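Local coordinates for designed Anbu Protein (Synthetic construct, PDB 5LOY) that forms helical assemblies as a designed Anbu (ancestral beta subunit) protein of the proteasome-like Ntn-hydrolase clan, probably acting in protein degradation, at residues A[36-44]-A[72-80]. Sequence-based numbering, arbitrary orientation.
Sequences FEVPGERVI and RLLTAPSMF
A beta-hairpin at the edge of the five-stranded sheet of this Ntn-hydrolase, proteasome-subunit fold packs on the loop leading into helix 79-94, and R42 reaches from the hairpin to the backbone of that loop. Strands 36-38 and 42-44 pair antiparallel, with a classic beta bulge where E41 and R42 both face V38; the N atoms of both bond V38 O. The bulge leaves E41 and R42 pointing to the same side, toward 72-80, and E41 OE2 forms a salt bridge with R42 NE at 3.2 Å.

R42 is buried. Its CG sits between the backbone N and the carbonyl carbon (chi1 67°), and a bend at chi3 turns the guanidinium toward the carbonyls of the loop. R42 NH1 and NH2 together grip A76 O end-on, each at 2.9 Å, with that oxygen near the guanidinium plane. NH1 lies in the A76 carbonyl plane on a lone pair, whereas NH2 approaches tilted 32° from it. R42 NH1 also makes a weak bond to L73 O at 3.1 Å, while L74 O sits over one guanidinium face, at an angle too poor for a hydrogen bond. The three carbonyl oxygens, with the E41 carboxylate, probably help to stabilise the positive charge.

Apolar contacts continue the interface beside this polar centre. In one, CG1 of I44 meets M79 SD at 3.9 Å, the two side chains running past each other in opposite directions; both also touch L114 on strand 110-118. In another, L74 starts out away from the hairpin but turns its CD2 back between F36 CB and V38 CG2. L73 CD1 completes the packing with a CH-pi contact over one face of the F36 ring, 4.0 Å from its centroid.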
ATOM      1  N   PHE A  36       0.318  29.969  -0.719  1.00 46.25           N
ATOM      2  CA  PHE A  36       0.059  31.288  -1.281  1.00 48.84           C
ATOM      3  C   PHE A  36      -1.134  31.847  -0.512  1.00 47.66           C
ATOM      4  O   PHE A  36      -2.218  31.296  -0.563  1.00 44.42           O
ATOM      5  CB  PHE A  36      -0.206  31.156  -2.783  1.00 50.69           C
ATOM      6  CG  PHE A  36       0.867  30.395  -3.503  1.00 51.27           C
ATOM      7  CD1 PHE A  36       0.856  29.017  -3.518  1.00 50.21           C
ATOM      8  CD2 PHE A  36       1.937  31.063  -4.110  1.00 54.66           C
ATOM      9  CE1 PHE A  36       1.874  28.308  -4.150  1.00 51.15           C
ATOM     10  CE2 PHE A  36       2.967  30.366  -4.749  1.00 54.36           C
ATOM     11  CZ  PHE A  36       2.926  28.980  -4.767  1.00 53.64           C
ATOM     12  N   GLU A  37      -0.900  32.915   0.235  1.00 49.64           N
ATOM     13  CA  GLU A  37      -1.878  33.442   1.163  1.00 52.06           C
ATOM     14  C   GLU A  37      -2.046  34.952   0.927  1.00 53.94           C
ATOM     15  O   GLU A  37      -1.055  35.680   0.836  1.00 54.16           O
ATOM     16  CB  GLU A  37      -1.432  33.164   2.606  1.00 54.37           C
ATOM     17  CG  GLU A  37      -2.416  33.657   3.679  1.00 60.35           C
ATOM     18  CD  GLU A  37      -1.902  33.561   5.127  1.00 64.31           C
ATOM     19  OE1 GLU A  37      -0.668  33.561   5.339  1.00 69.58           O
ATOM     20  OE2 GLU A  37      -2.731  33.489   6.072  1.00 65.37           O
ATOM     21  N   VAL A  38      -3.296  35.412   0.801  1.00 54.37           N
ATOM     22  CA  VAL A  38      -3.637  36.827   1.010  1.00 56.12           C
ATOM     23  C   VAL A  38      -4.607  36.854   2.180  1.00 56.49           C
ATOM     24  O   VAL A  38      -5.773  36.520   2.027  1.00 54.42           O
ATOM     25  CB  VAL A  38      -4.279  37.487  -0.220  1.00 57.55           C
ATOM     26  CG1 VAL A  38      -4.637  38.942   0.076  1.00 59.63           C
ATOM     27  CG2 VAL A  38      -3.336  37.407  -1.405  1.00 57.28           C
ATOM     28  N   PRO A  39      -4.117  37.222   3.372  1.00 59.03           N
ATOM     29  CA  PRO A  39      -4.941  37.008   4.573  1.00 59.25           C
ATOM     30  C   PRO A  39      -6.243  37.791   4.483  1.00 61.30           C
ATOM     31  O   PRO A  39      -6.219  38.968   4.133  1.00 61.48           O
ATOM     32  CB  PRO A  39      -4.056  37.523   5.714  1.00 60.88           C
ATOM     33  CG  PRO A  39      -2.669  37.589   5.149  1.00 60.98           C
ATOM     34  CD  PRO A  39      -2.848  37.906   3.691  1.00 60.86           C
ATOM     35  N   GLY A  40      -7.358  37.118   4.760  1.00 61.33           N
ATOM     36  CA  GLY A  40      -8.682  37.703   4.605  1.00 62.70           C
ATOM     37  C   GLY A  40      -9.283  37.691   3.197  1.00 63.36           C
ATOM     38  O   GLY A  40     -10.413  38.139   3.034  1.00 65.16           O
ATOM     39  N   GLU A  41      -8.559  37.214   2.177  1.00 62.10           N
ATOM     40  CA  GLU A  41      -9.136  37.061   0.829  1.00 63.58           C
ATOM     41  C   GLU A  41      -8.937  35.629   0.262  1.00 58.83           C
ATOM     42  O   GLU A  41      -9.871  35.108  -0.350  1.00 60.72           O
ATOM     43  CB  GLU A  41      -8.719  38.188  -0.163  1.00 68.12           C
ATOM     44  CG  GLU A  41      -7.810  37.762  -1.357  1.00 72.77           C
ATOM     45  CD  GLU A  41      -8.495  37.386  -2.732  1.00 75.56           C
ATOM     46  OE1 GLU A  41      -9.555  36.687  -2.845  1.00 72.30           O
ATOM     47  OE2 GLU A  41      -7.899  37.768  -3.773  1.00 79.55           O
ATOM     48  N   ARG A  42      -7.783  34.986   0.466  1.00 54.30           N
ATOM     49  CA  ARG A  42      -7.597  33.588   0.015  1.00 51.43           C
ATOM     50  C   ARG A  42      -6.411  32.862   0.638  1.00 48.23           C
ATOM     51  O   ARG A  42      -5.436  33.469   1.032  1.00 48.78           O
ATOM     52  CB  ARG A  42      -7.392  33.527  -1.503  1.00 51.96           C
ATOM     53  CG  ARG A  42      -6.084  34.167  -1.969  1.00 53.63           C
ATOM     54  CD  ARG A  42      -5.876  34.093  -3.469  1.00 53.60           C
ATOM     55  NE  ARG A  42      -6.986  34.713  -4.173  1.00 56.64           N
ATOM     56  CZ  ARG A  42      -7.327  34.504  -5.443  1.00 58.08           C
ATOM     57  NH1 ARG A  42      -6.643  33.673  -6.218  1.00 59.36           N
ATOM     58  NH2 ARG A  42      -8.378  35.125  -5.938  1.00 57.57           N
ATOM     59  N   VAL A  43      -6.509  31.547   0.665  1.00 45.43           N
ATOM     60  CA  VAL A  43      -5.409  30.670   1.002  1.00 43.93           C
ATOM     61  C   VAL A  43      -5.356  29.548  -0.023  1.00 41.81           C
ATOM     62  O   VAL A  43      -6.351  28.871  -0.246  1.00 40.05           O
ATOM     63  CB  VAL A  43      -5.604  30.019   2.379  1.00 43.88           C
ATOM     64  CG1 VAL A  43      -4.468  29.065   2.691  1.00 42.30           C
ATOM     65  CG2 VAL A  43      -5.699  31.070   3.455  1.00 46.58           C
ATOM     66  N   ILE A  44      -4.191  29.349  -0.637  1.00 41.92           N
ATOM     67  CA  ILE A  44      -3.983  28.260  -1.599  1.00 41.38           C
ATOM     68  C   ILE A  44      -2.753  27.453  -1.227  1.00 39.37           C
ATOM     69  O   ILE A  44      -1.700  28.026  -0.974  1.00 41.44           O
ATOM     70  CB  ILE A  44      -3.805  28.832  -3.001  1.00 42.73           C
ATOM     71  CG1 ILE A  44      -5.126  29.439  -3.454  1.00 44.96           C
ATOM     72  CG2 ILE A  44      -3.374  27.744  -3.972  1.00 41.76           C
ATOM     73  CD1 ILE A  44      -4.997  30.229  -4.723  1.00 47.74           C
ATOM     74  N   ARG A  72      -1.731  34.420 -12.343  1.00 82.83           N
ATOM     75  CA  ARG A  72      -0.888  33.995 -11.198  1.00 72.96           C
ATOM     76  C   ARG A  72      -1.821  33.261 -10.210  1.00 65.66           C
ATOM     77  O   ARG A  72      -3.044  33.490 -10.203  1.00 63.93           O
ATOM     78  CB  ARG A  72      -0.172  35.208 -10.542  1.00 71.52           C
ATOM     79  N   LEU A  73      -1.275  32.354  -9.406  1.00 58.86           N
ATOM     80  CA  LEU A  73      -2.110  31.655  -8.421  1.00 55.00           C
ATOM     81  C   LEU A  73      -2.832  32.605  -7.444  1.00 58.95           C
ATOM     82  O   LEU A  73      -3.978  32.341  -7.054  1.00 58.57           O
ATOM     83  CB  LEU A  73      -1.300  30.634  -7.623  1.00 50.99           C
ATOM     84  CG  LEU A  73      -0.969  29.282  -8.260  1.00 48.38           C
ATOM     85  CD1 LEU A  73      -0.253  28.406  -7.255  1.00 47.56           C
ATOM     86  CD2 LEU A  73      -2.220  28.584  -8.754  1.00 48.58           C
ATOM     87  N   LEU A  74      -2.168  33.693  -7.038  1.00 60.65           N
ATOM     88  CA  LEU A  74      -2.789  34.683  -6.147  1.00 61.72           C
ATOM     89  C   LEU A  74      -3.959  35.471  -6.769  1.00 63.15           C
ATOM     90  O   LEU A  74      -4.787  36.013  -6.035  1.00 65.90           O
ATOM     91  CB  LEU A  74      -1.744  35.672  -5.623  1.00 62.65           C
ATOM     92  CG  LEU A  74      -0.708  35.129  -4.635  1.00 61.79           C
ATOM     93  CD1 LEU A  74       0.318  36.206  -4.310  1.00 62.84           C
ATOM     94  CD2 LEU A  74      -1.367  34.630  -3.362  1.00 59.82           C
ATOM     95  N   THR A  75      -4.035  35.539  -8.094  1.00 62.06           N
ATOM     96  CA  THR A  75      -5.085  36.322  -8.759  1.00 65.34           C
ATOM     97  C   THR A  75      -6.084  35.489  -9.566  1.00 63.09           C
ATOM     98  O   THR A  75      -6.899  36.038 -10.297  1.00 65.14           O
ATOM     99  CB  THR A  75      -4.462  37.352  -9.726  1.00 68.88           C
ATOM    100  OG1 THR A  75      -3.841  36.662 -10.822  1.00 69.16           O
ATOM    101  CG2 THR A  75      -3.427  38.222  -9.004  1.00 70.11           C
ATOM    102  N   ALA A  76      -6.007  34.173  -9.472  1.00 58.49           N
ATOM    103  CA  ALA A  76      -6.936  33.330 -10.189  1.00 56.37           C
ATOM    104  C   ALA A  76      -8.332  33.498  -9.614  1.00 55.13           C
ATOM    105  O   ALA A  76      -8.507  33.542  -8.408  1.00 53.88           O
ATOM    106  CB  ALA A  76      -6.492  31.894 -10.082  1.00 55.44           C
ATOM    107  N   PRO A  77      -9.340  33.593 -10.472  1.00 56.21           N
ATOM    108  CA  PRO A  77     -10.693  33.884  -9.993  1.00 58.10           C
ATOM    109  C   PRO A  77     -11.405  32.704  -9.324  1.00 57.39           C
ATOM    110  O   PRO A  77     -12.418  32.897  -8.671  1.00 61.59           O
ATOM    111  CB  PRO A  77     -11.433  34.299 -11.268  1.00 60.20           C
ATOM    112  CG  PRO A  77     -10.716  33.578 -12.370  1.00 60.25           C
ATOM    113  CD  PRO A  77      -9.279  33.440 -11.937  1.00 58.11           C
ATOM    114  N   SER A  78     -10.907  31.487  -9.496  1.00 55.77           N
ATOM    115  CA  SER A  78     -11.505  30.316  -8.842  1.00 53.71           C
ATOM    116  C   SER A  78     -10.454  29.228  -8.713  1.00 49.81           C
ATOM    117  O   SER A  78      -9.449  29.247  -9.408  1.00 49.31           O
ATOM    118  CB  SER A  78     -12.721  29.803  -9.631  1.00 54.90           C
ATOM    119  OG  SER A  78     -12.331  29.027 -10.747  1.00 54.18           O
ATOM    120  N   MET A  79     -10.658  28.309  -7.785  1.00 48.58           N
ATOM    121  CA  MET A  79      -9.723  27.207  -7.611  1.00 47.47           C
ATOM    122  C   MET A  79      -9.653  26.307  -8.835  1.00 44.69           C
ATOM    123  O   MET A  79      -8.625  25.728  -9.107  1.00 40.12           O
ATOM    124  CB  MET A  79     -10.099  26.379  -6.392  1.00 49.65           C
ATOM    125  CG  MET A  79      -9.756  27.058  -5.065  1.00 53.15           C
ATOM    126  SD  MET A  79      -7.999  27.091  -4.629  1.00 52.19           S
ATOM    127  CE  MET A  79      -7.375  25.631  -5.412  1.00 46.47           C
ATOM    128  N   PHE A  80     -10.744  26.200  -9.577  1.00 44.95           N
ATOM    129  CA  PHE A  80     -10.710  25.472 -10.835  1.00 43.84           C
ATOM    130  C   PHE A  80      -9.698  26.131 -11.784  1.00 44.89           C
ATOM    131  O   PHE A  80      -8.878  25.436 -12.371  1.00 44.21           O
ATOM    132  CB  PHE A  80     -12.112  25.396 -11.453  1.00 44.71           C
ATOM    133  CG  PHE A  80     -12.194  24.563 -12.704  1.00 44.98           C
ATOM    134  CD1 PHE A  80     -11.933  25.125 -13.951  1.00 45.98           C
ATOM    135  CD2 PHE A  80     -12.572  23.216 -12.642  1.00 43.65           C
ATOM    136  CE1 PHE A  80     -12.015  24.362 -15.107  1.00 46.17           C
ATOM    137  CE2 PHE A  80     -12.658  22.459 -13.789  1.00 43.28           C
ATOM    138  CZ  PHE A  80     -12.382  23.031 -15.023  1.00 45.01           C
TER